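Local structure of Xaa-Pro Dipeptidase (Alteromonas macleodii, 2QS8) at residues A[8-13]-A[29-34]; A[18-23]-A[372-377]; A[33-38]-A[378-383]; A[101-106]-A[403-408]. The protein probably acts as a metal-dependent dipeptidase or carboxypeptidase of the amidohydrolase superfamily, hydrolysing short peptides, possibly those ending in proline. All coordinates share one frame; numbering follows the deposited sequence.

Contact 1 of 4, residues A[8-13]-A[29-34]; sequences KTLIHA and SIVIDG
The imidazole of His12 meets Ser29 at the ring edge: Ser29 OG lies near the ring plane, 3.5 Å from His12 CD2. The approach is a van der Waals one, and both polar groups have their bonds elsewhere. His12 ND1 pairs with Tyr53 OH and NE2 with the carbonyl of Ile45, whereas Ser29 OG bonds to the backbones of Gly43 and Ile45. Phe44 stacks with the imidazole, and Tyr53 also packs with it edge-to-face.

Strands 9-13 and 29-33 run antiparallel, their directions 159° apart. Thr9 with Ile32 and Ile11 with Ile30 are the hydrogen-bonded pairs, each closed by two backbone bonds; the bond from Ile32 N to Thr9 O is 2.8 Å long and almost straight at 176°. Leu10 and His12 bond on to Ile54 of strand 52-56, placing strand 9-16 inside the mixed sheet, in the beta-rich part outside the barrel's active site. Leu10 and Val31 share a face of the sheet with His12 and Ser29. There Leu10, its CG anti to the backbone N (chi1 171°), brings CD1 to 4.0 Å from Ser29 CB. On the other face, Ile11 CD1 reaches diagonally to Ile32 CD1 at 3.7 Å. Beside Asp33 the extended Lys8 chain lays CD against Val31 CG1, but its NZ stays 4.8 Å from Asp33 OD2, too far for a salt bridge.

Backbone bonds thus set the register, aliphatic side chains pack on both faces, and the buried imidazole and hydroxyl on the face of Leu10 and Val31 are satisfied by the chain beyond the two strands, with charge contributing probably little.

Contact 2 of 4, residues A[18-23]-A[372-377]; sequences DGKSDQ and LGSIES
Lys20 NZ and Glu376 OE2 form a salt bridge 2.6 Å long, the ammonium using the syn lone pair of that oxygen. The same OE2 accepts a second bond from Ser374 OG at 2.9 Å, met on the anti side and 28° out of the carboxylate plane. Ser374 OG is itself bonded by Lys379 NZ, so the hydroxyl relays between Lys379 and the Glu376 carboxylate. To reach OE2, the Lys20 chain bends at chi2 (-97°) and again at chi4, crossing the extended Glu376 chain at about a right angle. Replacing Glu376 by an alanine would probably leave the Lys20 ammonium without its counter-charge and the Ser374 hydroxyl without its acceptor.

The backbones join at one bond: Ile375 N donates to Asp18 O over 2.8 Å, in the carbonyl plane and on a lone pair. A water spans the neighbouring groups, donating to Asp18 OD2 at 2.6 Å and to Ile375 O. These are two irregular loops almost 350 residues apart in sequence, one following strand 9-16 and the other preceding strand 383-386. The first is shaped by an Asx turn (Lys20 N to Asp18 OD1), extended to an Asx motif by Ser21 N.

Packing is close around the carbonyl, where Ser374 CB comes to 3.1 Å from Asp18 O. Gly19 has positive phi, and Gly373 O lies on the side where a CB would project. Beyond the loops, Met360 of helix 360-365 touches both Lys20 and Ser374, and Ile375 rests on Val61 and Pro63 of strand 60-67.

Contact 3 of 4, residues A[33-38]-A[378-383]; sequences DGNIIS and GKLADL
Gly378 N donates to Ile37 O over 2.7 Å, a nearly straight bond that also runs close to the line of the carbonyl. Ile37 is held twice along the same edge, its N giving a hydrogen bond of 3.0 Å to Lys379 O, again almost head-on to the oxygen. The third backbone link differs in direction: Ala381 N reaches Asn35 O at 2.8 Å from above the carbonyl plane, 41° out of it. Leu380 CA adds a CA-H...O contact to that same Asn35 O at 3.4 Å.

Asp33 to Ile36 form a type II' beta turn, Gly34 taking the positive phi, which makes the hairpin between strands 28-33 and 36-42. The segment 378-383 crosses the edge of the outgoing strand, the directions of the touching parts 120° apart, and makes a single bridge, Ile36 to Leu380, before the inverse gamma turn centred on Ala381 leads it into strand 383-386.

Side chains meet around that bridge. Ile36, with chi2 at -61°, folds CD1 back over Leu380 CD2, 3.5 Å away, and its other branch sets CG2 against Gly378 O. Leu380 CD2 also lies 3.6 Å from Asn35 ND2, whose amide makes a weak hydrogen bond to Asp406 OD1. Ile37 packs instead along Ala381, its CG1 3.8 Å from Ala381 CA and its CD1 near Leu380 O. Ile30 of strand 28-33 packs on Ile37, and Ile32 on Ala381. Further along, Asp382 is tied to Arg136 by a salt bridge and accepts from Asp406 N.

Contact 4 of 4, residues A[101-106]-A[403-408]; sequences VTFKSG and VIKDGL
Lys405 runs its aliphatic chain past the tip of the Phe103 ring. CB lies at the ring edge, in plane, 3.8 Å from Phe103 CZ; CG is a little farther off, and CD comes obliquely to 3.7 Å from Phe103 CE1. The extended chain then carries NZ beyond the ring to the carbonyl of Gly134.

Val403 takes a face of the same ring. Its CG1, anti to the backbone N (chi1 180°), stands 4.2 Å from the Phe103 ring centroid and 25° off the normal, a CH-pi contact displaced toward the rim. The other branch, CG2, sits 3.7 Å from both Phe103 O and Lys104 O at the helix end. Tyr410 of strand 408-411 adds an edge-to-face contact to the ring. With a serine at Phe103, the face Val403 CG1 rests on would be gone, which is likely to leave a gap there and the Lys405 methylenes without their aromatic partner.

Helix 88-104 ends here in a Schellman motif with Gly106 at positive phi, then passes into strand 107-112, which is parallel to strand 60-67. The helix thus belongs to a beta-alpha-beta crossover of the TIM barrel, packed against the C-terminal hairpin that turns, type I', at Lys405 to Leu408.

Overall arrangement
Contacts 1 and 4 are largely buried, whereas contacts 2 and 3 are partly buried, contact 2 between loops and contact 3 between a strand edge and a loop. Contact 1 is regular strand pairing, and contact 3 continues it through shared Asp33 and Gly34: Val31 O probably bonds Ser38 N. Contact 2 depends most on charge and water, contact 4 on aromatic and aliphatic packing without any hydrogen bond across. Contacts 2 and 3 use consecutive chain, 372-383, with Leu372 CD2 packed on Leu380 CB. Contact 4 joins barrel helix to hairpin and meets contact 3 at Leu383 and Ile404. Contacts 2 and 4 do not touch, their nearest atoms about 7 Å apart.

Contact 1 of 4, residues A[8-13]-A[29-34]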
loop_
_atom_site.group_PDB
_atom_site.type_symbol
_atom_site.label_atom_id
_atom_site.label_comp_id
_atom_site.label_asym_id
_atom_site.label_seq_id
_atom_site.Cartn_x
_atom_site.Cartn_y
_atom_site.Cartn_z
ATOM N N LYS A 8 -48.805 -34.815 0.240
ATOM C CA LYS A 8 -47.933 -34.625 1.391
ATOM C C LYS A 8 -47.329 -35.938 1.887
ATOM O O LYS A 8 -47.767 -37.020 1.515
ATOM C CB LYS A 8 -48.718 -33.967 2.529
ATOM C CG LYS A 8 -49.513 -32.741 2.109
ATOM C CD LYS A 8 -50.185 -32.072 3.299
ATOM C CE LYS A 8 -50.879 -30.789 2.870
ATOM N NZ LYS A 8 -51.454 -30.052 4.019
ATOM N N THR A 9 -46.305 -35.840 2.724
ATOM C CA THR A 9 -45.684 -37.015 3.285
ATOM C C THR A 9 -45.943 -37.054 4.780
ATOM O O THR A 9 -45.822 -36.042 5.474
ATOM C CB THR A 9 -44.166 -37.019 3.061
ATOM O OG1 THR A 9 -43.892 -37.063 1.659
ATOM C CG2 THR A 9 -43.539 -38.221 3.738
ATOM N N LEU A 10 -46.302 -38.230 5.270
ATOM C CA LEU A 10 -46.549 -38.397 6.693
ATOM C C LEU A 10 -45.460 -39.249 7.319
ATOM O O LEU A 10 -45.103 -40.292 6.786
ATOM C CB LEU A 10 -47.902 -39.077 6.944
ATOM C CG LEU A 10 -48.113 -39.477 8.410
ATOM C CD1 LEU A 10 -48.384 -38.226 9.254
ATOM C CD2 LEU A 10 -49.272 -40.465 8.519
ATOM N N ILE A 11 -44.942 -38.799 8.453
ATOM C CA ILE A 11 -43.908 -39.541 9.158
ATOM C C ILE A 11 -44.370 -39.856 10.577
ATOM O O ILE A 11 -44.807 -38.965 11.311
ATOM C CB ILE A 11 -42.584 -38.741 9.250
ATOM C CG1 ILE A 11 -42.007 -38.513 7.855
ATOM C CG2 ILE A 11 -41.580 -39.486 10.110
ATOM C CD1 ILE A 11 -40.730 -37.706 7.866
ATOM N N HIS A 12 -44.280 -41.131 10.946
ATOM C CA HIS A 12 -44.639 -41.583 12.283
ATOM C C HIS A 12 -43.324 -41.727 13.024
ATOM O O HIS A 12 -42.534 -42.635 12.745
ATOM C CB HIS A 12 -45.355 -42.933 12.227
ATOM C CG HIS A 12 -46.820 -42.837 11.932
ATOM N ND1 HIS A 12 -47.591 -43.945 11.649
ATOM C CD2 HIS A 12 -47.661 -41.775 11.908
ATOM C CE1 HIS A 12 -48.843 -43.568 11.461
ATOM N NE2 HIS A 12 -48.912 -42.257 11.611
ATOM N N ALA A 13 -43.076 -40.824 13.961
ATOM C CA ALA A 13 -41.842 -40.868 14.719
ATOM C C ALA A 13 -42.017 -41.493 16.107
ATOM O O ALA A 13 -42.737 -40.960 16.956
ATOM C CB ALA A 13 -41.260 -39.467 14.840
ATOM N N SER A 29 -46.463 -37.244 14.934
ATOM C CA SER A 29 -46.713 -37.266 13.500
ATOM C C SER A 29 -46.215 -35.968 12.889
ATOM O O SER A 29 -46.618 -34.880 13.305
ATOM C CB SER A 29 -48.206 -37.420 13.207
ATOM O OG SER A 29 -48.625 -38.761 13.377
ATOM N N ILE A 30 -45.327 -36.087 11.910
ATOM C CA ILE A 30 -44.769 -34.928 11.229
ATOM C C ILE A 30 -45.291 -34.955 9.798
ATOM O O ILE A 30 -45.222 -35.984 9.131
ATOM C CB ILE A 30 -43.228 -34.990 11.215
ATOM C CG1 ILE A 30 -42.713 -35.169 12.644
ATOM C CG2 ILE A 30 -42.662 -33.721 10.590
ATOM C CD1 ILE A 30 -41.234 -35.477 12.736
ATOM N N VAL A 31 -45.824 -33.831 9.333
ATOM C CA VAL A 31 -46.357 -33.777 7.979
ATOM C C VAL A 31 -45.498 -32.884 7.108
ATOM O O VAL A 31 -45.245 -31.728 7.449
ATOM C CB VAL A 31 -47.812 -33.258 7.966
ATOM C CG1 VAL A 31 -48.427 -33.472 6.600
ATOM C CG2 VAL A 31 -48.624 -33.971 9.009
ATOM N N ILE A 32 -45.047 -33.427 5.983
ATOM C CA ILE A 32 -44.203 -32.689 5.056
ATOM C C ILE A 32 -44.953 -32.329 3.780
ATOM O O ILE A 32 -45.568 -33.183 3.144
ATOM C CB ILE A 32 -42.948 -33.506 4.693
ATOM C CG1 ILE A 32 -42.098 -33.714 5.945
ATOM C CG2 ILE A 32 -42.153 -32.800 3.614
ATOM C CD1 ILE A 32 -40.989 -34.721 5.769
ATOM N N ASP A 33 -44.898 -31.049 3.426
ATOM C CA ASP A 33 -45.550 -30.533 2.230
ATOM C C ASP A 33 -44.479 -29.780 1.436
ATOM O O ASP A 33 -44.060 -28.681 1.816
ATOM C CB ASP A 33 -46.699 -29.603 2.630
ATOM C CG ASP A 33 -47.461 -29.061 1.436
ATOM O OD1 ASP A 33 -47.615 -29.791 0.436
ATOM O OD2 ASP A 33 -47.917 -27.903 1.505
ATOM N N GLY A 34 -44.034 -30.381 0.338
ATOM C CA GLY A 34 -42.982 -29.763 -0.444
ATOM C C GLY A 34 -41.694 -29.860 0.360
ATOM O O GLY A 34 -41.321 -30.944 0.815
#

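Contact 2 of 4, residues A[18-23]-A[372-377]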
loop_
_atom_site.group_PDB
_atom_site.type_symbol
_atom_site.label_atom_id
_atom_site.label_comp_id
_atom_site.label_asym_id
_atom_site.label_seq_id
_atom_site.Cartn_x
_atom_site.Cartn_y
_atom_site.Cartn_z
ATOM N N ASP A 18 -36.898 -32.494 18.963
ATOM C CA ASP A 18 -37.180 -31.412 18.032
ATOM C C ASP A 18 -36.176 -30.266 17.920
ATOM O O ASP A 18 -36.276 -29.460 17.000
ATOM C CB ASP A 18 -38.591 -30.845 18.282
ATOM C CG ASP A 18 -38.698 -30.028 19.564
ATOM O OD1 ASP A 18 -37.683 -29.806 20.252
ATOM O OD2 ASP A 18 -39.825 -29.593 19.884
ATOM N N GLY A 19 -35.224 -30.189 18.843
ATOM C CA GLY A 19 -34.238 -29.129 18.776
ATOM C C GLY A 19 -34.457 -27.984 19.741
ATOM O O GLY A 19 -33.509 -27.279 20.079
ATOM N N LYS A 20 -35.697 -27.795 20.179
ATOM C CA LYS A 20 -36.040 -26.728 21.117
ATOM C C LYS A 20 -36.324 -27.292 22.507
ATOM O O LYS A 20 -35.682 -26.910 23.487
ATOM C CB LYS A 20 -37.274 -25.966 20.625
ATOM C CG LYS A 20 -37.033 -25.043 19.442
ATOM C CD LYS A 20 -36.815 -23.609 19.899
ATOM C CE LYS A 20 -36.586 -22.679 18.717
ATOM N NZ LYS A 20 -37.678 -22.760 17.707
ATOM N N SER A 21 -37.286 -28.206 22.579
ATOM C CA SER A 21 -37.675 -28.829 23.840
ATOM C C SER A 21 -36.579 -29.713 24.419
ATOM O O SER A 21 -35.991 -30.530 23.708
ATOM C CB SER A 21 -38.938 -29.670 23.650
ATOM O OG SER A 21 -39.207 -30.437 24.811
ATOM N N ASP A 22 -36.315 -29.553 25.715
ATOM C CA ASP A 22 -35.298 -30.350 26.382
ATOM C C ASP A 22 -35.830 -31.747 26.663
ATOM O O ASP A 22 -35.155 -32.557 27.292
ATOM C CB ASP A 22 -34.884 -29.700 27.705
ATOM C CG ASP A 22 -34.318 -28.311 27.520
ATOM O OD1 ASP A 22 -33.425 -28.138 26.658
ATOM O OD2 ASP A 22 -34.758 -27.391 28.241
ATOM N N GLN A 23 -37.037 -32.030 26.184
ATOM C CA GLN A 23 -37.664 -33.330 26.408
ATOM C C GLN A 23 -37.757 -34.192 25.163
ATOM O O GLN A 23 -38.012 -33.693 24.071
ATOM C CB GLN A 23 -39.086 -33.141 26.952
ATOM C CG GLN A 23 -39.188 -32.176 28.119
ATOM C CD GLN A 23 -38.299 -32.580 29.276
ATOM O OE1 GLN A 23 -38.371 -33.710 29.758
ATOM N NE2 GLN A 23 -37.454 -31.658 29.728
ATOM N N LEU A 372 -34.281 -23.412 9.661
ATOM C CA LEU A 372 -33.734 -24.729 9.949
ATOM C C LEU A 372 -33.315 -24.800 11.408
ATOM O O LEU A 372 -33.387 -23.801 12.124
ATOM C CB LEU A 372 -32.515 -24.987 9.055
ATOM C CG LEU A 372 -32.803 -25.179 7.564
ATOM C CD1 LEU A 372 -31.531 -24.959 6.744
ATOM C CD2 LEU A 372 -33.363 -26.578 7.342
ATOM N N GLY A 373 -32.889 -25.981 11.850
ATOM C CA GLY A 373 -32.431 -26.121 13.221
ATOM C C GLY A 373 -33.372 -26.809 14.186
ATOM O O GLY A 373 -32.963 -27.174 15.288
ATOM N N SER A 374 -34.624 -26.990 13.789
ATOM C CA SER A 374 -35.603 -27.643 14.656
ATOM C C SER A 374 -36.776 -28.189 13.858
ATOM O O SER A 374 -37.071 -27.723 12.754
ATOM C CB SER A 374 -36.132 -26.665 15.709
ATOM O OG SER A 374 -36.887 -25.629 15.104
ATOM N N ILE A 375 -37.440 -29.191 14.416
ATOM C CA ILE A 375 -38.593 -29.770 13.747
ATOM C C ILE A 375 -39.809 -29.035 14.294
ATOM O O ILE A 375 -40.360 -29.382 15.339
ATOM C CB ILE A 375 -38.661 -31.274 13.994
ATOM C CG1 ILE A 375 -37.370 -31.912 13.453
ATOM C CG2 ILE A 375 -39.887 -31.858 13.312
ATOM C CD1 ILE A 375 -37.256 -33.405 13.642
ATOM N N GLU A 376 -40.188 -27.988 13.571
ATOM C CA GLU A 376 -41.289 -27.116 13.936
ATOM C C GLU A 376 -42.040 -26.741 12.669
ATOM O O GLU A 376 -41.445 -26.639 11.594
ATOM C CB GLU A 376 -40.731 -25.849 14.591
ATOM C CG GLU A 376 -41.294 -25.528 15.968
ATOM C CD GLU A 376 -40.362 -24.640 16.798
ATOM O OE1 GLU A 376 -40.764 -24.234 17.909
ATOM O OE2 GLU A 376 -39.228 -24.359 16.350
ATOM N N SER A 377 -43.344 -26.533 12.802
ATOM C CA SER A 377 -44.176 -26.170 11.663
ATOM C C SER A 377 -43.673 -24.890 10.998
ATOM O O SER A 377 -43.398 -23.895 11.672
ATOM C CB SER A 377 -45.629 -25.972 12.116
ATOM O OG SER A 377 -46.134 -27.136 12.751
HETATM O O HOH W 1 -41.601 -29.840 17.944
#

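Contact 3 of 4, residues A[33-38]-A[378-383]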
loop_
_atom_site.group_PDB
_atom_site.type_symbol
_atom_site.label_atom_id
_atom_site.label_comp_id
_atom_site.label_asym_id
_atom_site.label_seq_id
_atom_site.Cartn_x
_atom_site.Cartn_y
_atom_site.Cartn_z
ATOM N N ASP A 33 -44.898 -31.049 3.426
ATOM C CA ASP A 33 -45.550 -30.533 2.230
ATOM C C ASP A 33 -44.479 -29.780 1.436
ATOM O O ASP A 33 -44.060 -28.681 1.816
ATOM C CB ASP A 33 -46.699 -29.603 2.630
ATOM C CG ASP A 33 -47.461 -29.061 1.436
ATOM O OD1 ASP A 33 -47.615 -29.791 0.436
ATOM O OD2 ASP A 33 -47.917 -27.903 1.505
ATOM N N GLY A 34 -44.034 -30.381 0.338
ATOM C CA GLY A 34 -42.982 -29.763 -0.444
ATOM C C GLY A 34 -41.694 -29.860 0.360
ATOM O O GLY A 34 -41.321 -30.944 0.815
ATOM N N ASN A 35 -41.016 -28.734 0.555
ATOM C CA ASN A 35 -39.773 -28.725 1.319
ATOM C C ASN A 35 -40.020 -28.161 2.719
ATOM O O ASN A 35 -39.082 -27.843 3.451
ATOM C CB ASN A 35 -38.719 -27.889 0.588
ATOM C CG ASN A 35 -39.096 -26.421 0.497
ATOM O OD1 ASN A 35 -40.249 -26.040 0.714
ATOM N ND2 ASN A 35 -38.122 -25.588 0.167
ATOM N N ILE A 36 -41.297 -28.060 3.085
ATOM C CA ILE A 36 -41.693 -27.513 4.382
ATOM C C ILE A 36 -42.385 -28.502 5.319
ATOM O O ILE A 36 -43.086 -29.409 4.882
ATOM C CB ILE A 36 -42.656 -26.311 4.182
ATOM C CG1 ILE A 36 -41.986 -25.242 3.323
ATOM C CG2 ILE A 36 -43.061 -25.716 5.528
ATOM C CD1 ILE A 36 -40.716 -24.676 3.934
ATOM N N ILE A 37 -42.179 -28.308 6.616
ATOM C CA ILE A 37 -42.835 -29.117 7.632
ATOM C C ILE A 37 -44.146 -28.353 7.850
ATOM O O ILE A 37 -44.150 -27.289 8.461
ATOM C CB ILE A 37 -42.020 -29.147 8.942
ATOM C CG1 ILE A 37 -40.685 -29.855 8.706
ATOM C CG2 ILE A 37 -42.805 -29.841 10.038
ATOM C CD1 ILE A 37 -39.740 -29.791 9.884
ATOM N N SER A 38 -45.246 -28.886 7.322
ATOM C CA SER A 38 -46.548 -28.228 7.427
ATOM C C SER A 38 -47.333 -28.472 8.713
ATOM O O SER A 38 -48.195 -27.676 9.074
ATOM C CB SER A 38 -47.423 -28.609 6.233
ATOM O OG SER A 38 -47.603 -30.007 6.168
ATOM N N GLY A 378 -43.563 -24.925 9.673
ATOM C CA GLY A 378 -43.093 -23.769 8.940
ATOM C C GLY A 378 -41.646 -23.878 8.483
ATOM O O GLY A 378 -41.302 -23.408 7.402
ATOM N N LYS A 379 -40.796 -24.504 9.291
ATOM C CA LYS A 379 -39.383 -24.644 8.932
ATOM C C LYS A 379 -39.147 -25.625 7.797
ATOM O O LYS A 379 -40.039 -26.392 7.440
ATOM C CB LYS A 379 -38.560 -25.064 10.150
ATOM C CG LYS A 379 -38.364 -23.939 11.152
ATOM C CD LYS A 379 -37.236 -24.242 12.118
ATOM C CE LYS A 379 -36.975 -23.065 13.046
ATOM N NZ LYS A 379 -35.842 -23.330 13.979
ATOM N N LEU A 380 -37.948 -25.589 7.225
ATOM C CA LEU A 380 -37.595 -26.484 6.129
ATOM C C LEU A 380 -37.508 -27.927 6.617
ATOM O O LEU A 380 -37.064 -28.198 7.742
ATOM C CB LEU A 380 -36.265 -26.051 5.496
ATOM C CG LEU A 380 -36.264 -24.691 4.772
ATOM C CD1 LEU A 380 -34.847 -24.330 4.314
ATOM C CD2 LEU A 380 -37.198 -24.748 3.572
ATOM N N ALA A 381 -37.933 -28.849 5.760
ATOM C CA ALA A 381 -37.945 -30.272 6.076
ATOM C C ALA A 381 -36.594 -30.984 5.974
ATOM O O ALA A 381 -36.321 -31.702 5.008
ATOM C CB ALA A 381 -38.978 -30.988 5.202
ATOM N N ASP A 382 -35.755 -30.768 6.983
ATOM C CA ASP A 382 -34.450 -31.404 7.078
ATOM C C ASP A 382 -34.534 -32.284 8.324
ATOM O O ASP A 382 -34.501 -31.781 9.451
ATOM C CB ASP A 382 -33.347 -30.350 7.247
ATOM C CG ASP A 382 -32.870 -29.774 5.921
ATOM O OD1 ASP A 382 -33.601 -29.889 4.912
ATOM O OD2 ASP A 382 -31.759 -29.194 5.893
ATOM N N LEU A 383 -34.660 -33.592 8.121
ATOM C CA LEU A 383 -34.781 -34.518 9.242
ATOM C C LEU A 383 -33.955 -35.789 9.103
ATOM O O LEU A 383 -33.683 -36.264 8.000
ATOM C CB LEU A 383 -36.247 -34.931 9.444
ATOM C CG LEU A 383 -37.356 -33.876 9.463
ATOM C CD1 LEU A 383 -37.719 -33.503 8.034
ATOM C CD2 LEU A 383 -38.582 -34.433 10.195
#

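Contact 4 of 4, residues A[101-106]-A[403-408]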
loop_
_atom_site.group_PDB
_atom_site.type_symbol
_atom_site.label_atom_id
_atom_site.label_comp_id
_atom_site.label_asym_id
_atom_site.label_seq_id
_atom_site.Cartn_x
_atom_site.Cartn_y
_atom_site.Cartn_z
ATOM N N VAL A 101 -20.611 -38.558 2.118
ATOM C CA VAL A 101 -20.559 -39.412 3.297
ATOM C C VAL A 101 -20.940 -38.647 4.565
ATOM O O VAL A 101 -21.471 -39.226 5.513
ATOM C CB VAL A 101 -19.151 -40.053 3.505
ATOM C CG1 VAL A 101 -18.749 -40.851 2.271
ATOM C CG2 VAL A 101 -18.121 -38.979 3.819
ATOM N N THR A 102 -20.668 -37.346 4.576
ATOM C CA THR A 102 -20.983 -36.515 5.727
ATOM C C THR A 102 -22.490 -36.308 5.787
ATOM O O THR A 102 -23.099 -36.325 6.856
ATOM C CB THR A 102 -20.280 -35.145 5.628
ATOM O OG1 THR A 102 -18.854 -35.327 5.639
ATOM C CG2 THR A 102 -20.675 -34.261 6.801
ATOM N N PHE A 103 -23.070 -36.122 4.612
ATOM C CA PHE A 103 -24.496 -35.907 4.446
ATOM C C PHE A 103 -25.227 -37.184 4.832
ATOM O O PHE A 103 -26.196 -37.148 5.583
ATOM C CB PHE A 103 -24.767 -35.523 2.981
ATOM C CG PHE A 103 -26.222 -35.379 2.633
ATOM C CD1 PHE A 103 -27.033 -34.472 3.304
ATOM C CD2 PHE A 103 -26.772 -36.129 1.602
ATOM C CE1 PHE A 103 -28.376 -34.312 2.947
ATOM C CE2 PHE A 103 -28.108 -35.975 1.240
ATOM C CZ PHE A 103 -28.913 -35.065 1.915
ATOM N N LYS A 104 -24.735 -38.312 4.334
ATOM C CA LYS A 104 -25.335 -39.605 4.620
ATOM C C LYS A 104 -25.243 -39.980 6.098
ATOM O O LYS A 104 -26.029 -40.783 6.582
ATOM C CB LYS A 104 -24.669 -40.675 3.761
ATOM C CG LYS A 104 -25.080 -42.108 4.072
ATOM C CD LYS A 104 -24.246 -43.103 3.258
ATOM C CE LYS A 104 -24.549 -44.554 3.625
ATOM N NZ LYS A 104 -23.670 -45.516 2.876
ATOM N N SER A 105 -24.295 -39.401 6.823
ATOM C CA SER A 105 -24.162 -39.714 8.241
ATOM C C SER A 105 -25.129 -38.881 9.102
ATOM O O SER A 105 -25.151 -39.003 10.328
ATOM C CB SER A 105 -22.719 -39.492 8.707
ATOM O OG SER A 105 -22.426 -38.115 8.883
ATOM N N GLY A 106 -25.923 -38.036 8.453
ATOM C CA GLY A 106 -26.874 -37.225 9.192
ATOM C C GLY A 106 -26.676 -35.714 9.186
ATOM O O GLY A 106 -27.534 -34.986 9.682
ATOM N N VAL A 403 -32.109 -39.927 6.165
ATOM C CA VAL A 403 -31.736 -38.540 5.965
ATOM C C VAL A 403 -32.681 -37.910 4.962
ATOM O O VAL A 403 -32.771 -38.361 3.819
ATOM C CB VAL A 403 -30.284 -38.410 5.434
ATOM C CG1 VAL A 403 -29.932 -36.944 5.225
ATOM C CG2 VAL A 403 -29.309 -39.063 6.401
ATOM N N ILE A 404 -33.391 -36.876 5.410
ATOM C CA ILE A 404 -34.323 -36.141 4.564
ATOM C C ILE A 404 -33.841 -34.704 4.481
ATOM O O ILE A 404 -33.542 -34.083 5.495
ATOM C CB ILE A 404 -35.755 -36.145 5.140
ATOM C CG1 ILE A 404 -36.260 -37.590 5.248
ATOM C CG2 ILE A 404 -36.671 -35.335 4.240
ATOM C CD1 ILE A 404 -37.620 -37.744 5.915
ATOM N N LYS A 405 -33.764 -34.180 3.270
ATOM C CA LYS A 405 -33.302 -32.816 3.080
ATOM C C LYS A 405 -34.220 -32.105 2.106
ATOM O O LYS A 405 -34.465 -32.591 1.003
ATOM C CB LYS A 405 -31.877 -32.820 2.534
ATOM C CG LYS A 405 -31.336 -31.443 2.185
ATOM C CD LYS A 405 -30.202 -31.590 1.180
ATOM C CE LYS A 405 -29.758 -30.263 0.624
ATOM N NZ LYS A 405 -28.809 -30.482 -0.492
ATOM N N ASP A 406 -34.725 -30.952 2.534
ATOM C CA ASP A 406 -35.635 -30.150 1.731
ATOM C C ASP A 406 -36.883 -30.951 1.355
ATOM O O ASP A 406 -37.388 -30.851 0.236
ATOM C CB ASP A 406 -34.920 -29.650 0.471
ATOM C CG ASP A 406 -35.400 -28.280 0.032
ATOM O OD1 ASP A 406 -35.426 -27.353 0.879
ATOM O OD2 ASP A 406 -35.741 -28.125 -1.160
ATOM N N GLY A 407 -37.374 -31.747 2.300
ATOM C CA GLY A 407 -38.564 -32.541 2.050
ATOM C C GLY A 407 -38.363 -33.781 1.197
ATOM O O GLY A 407 -39.337 -34.453 0.860
ATOM N N LEU A 408 -37.116 -34.085 0.835
ATOM C CA LEU A 408 -36.827 -35.271 0.022
ATOM C C LEU A 408 -36.010 -36.303 0.794
ATOM O O LEU A 408 -35.089 -35.961 1.538
ATOM C CB LEU A 408 -36.101 -34.885 -1.269
ATOM C CG LEU A 408 -36.952 -34.437 -2.470
ATOM C CD1 LEU A 408 -37.877 -33.287 -2.092
ATOM C CD2 LEU A 408 -36.026 -34.014 -3.600
#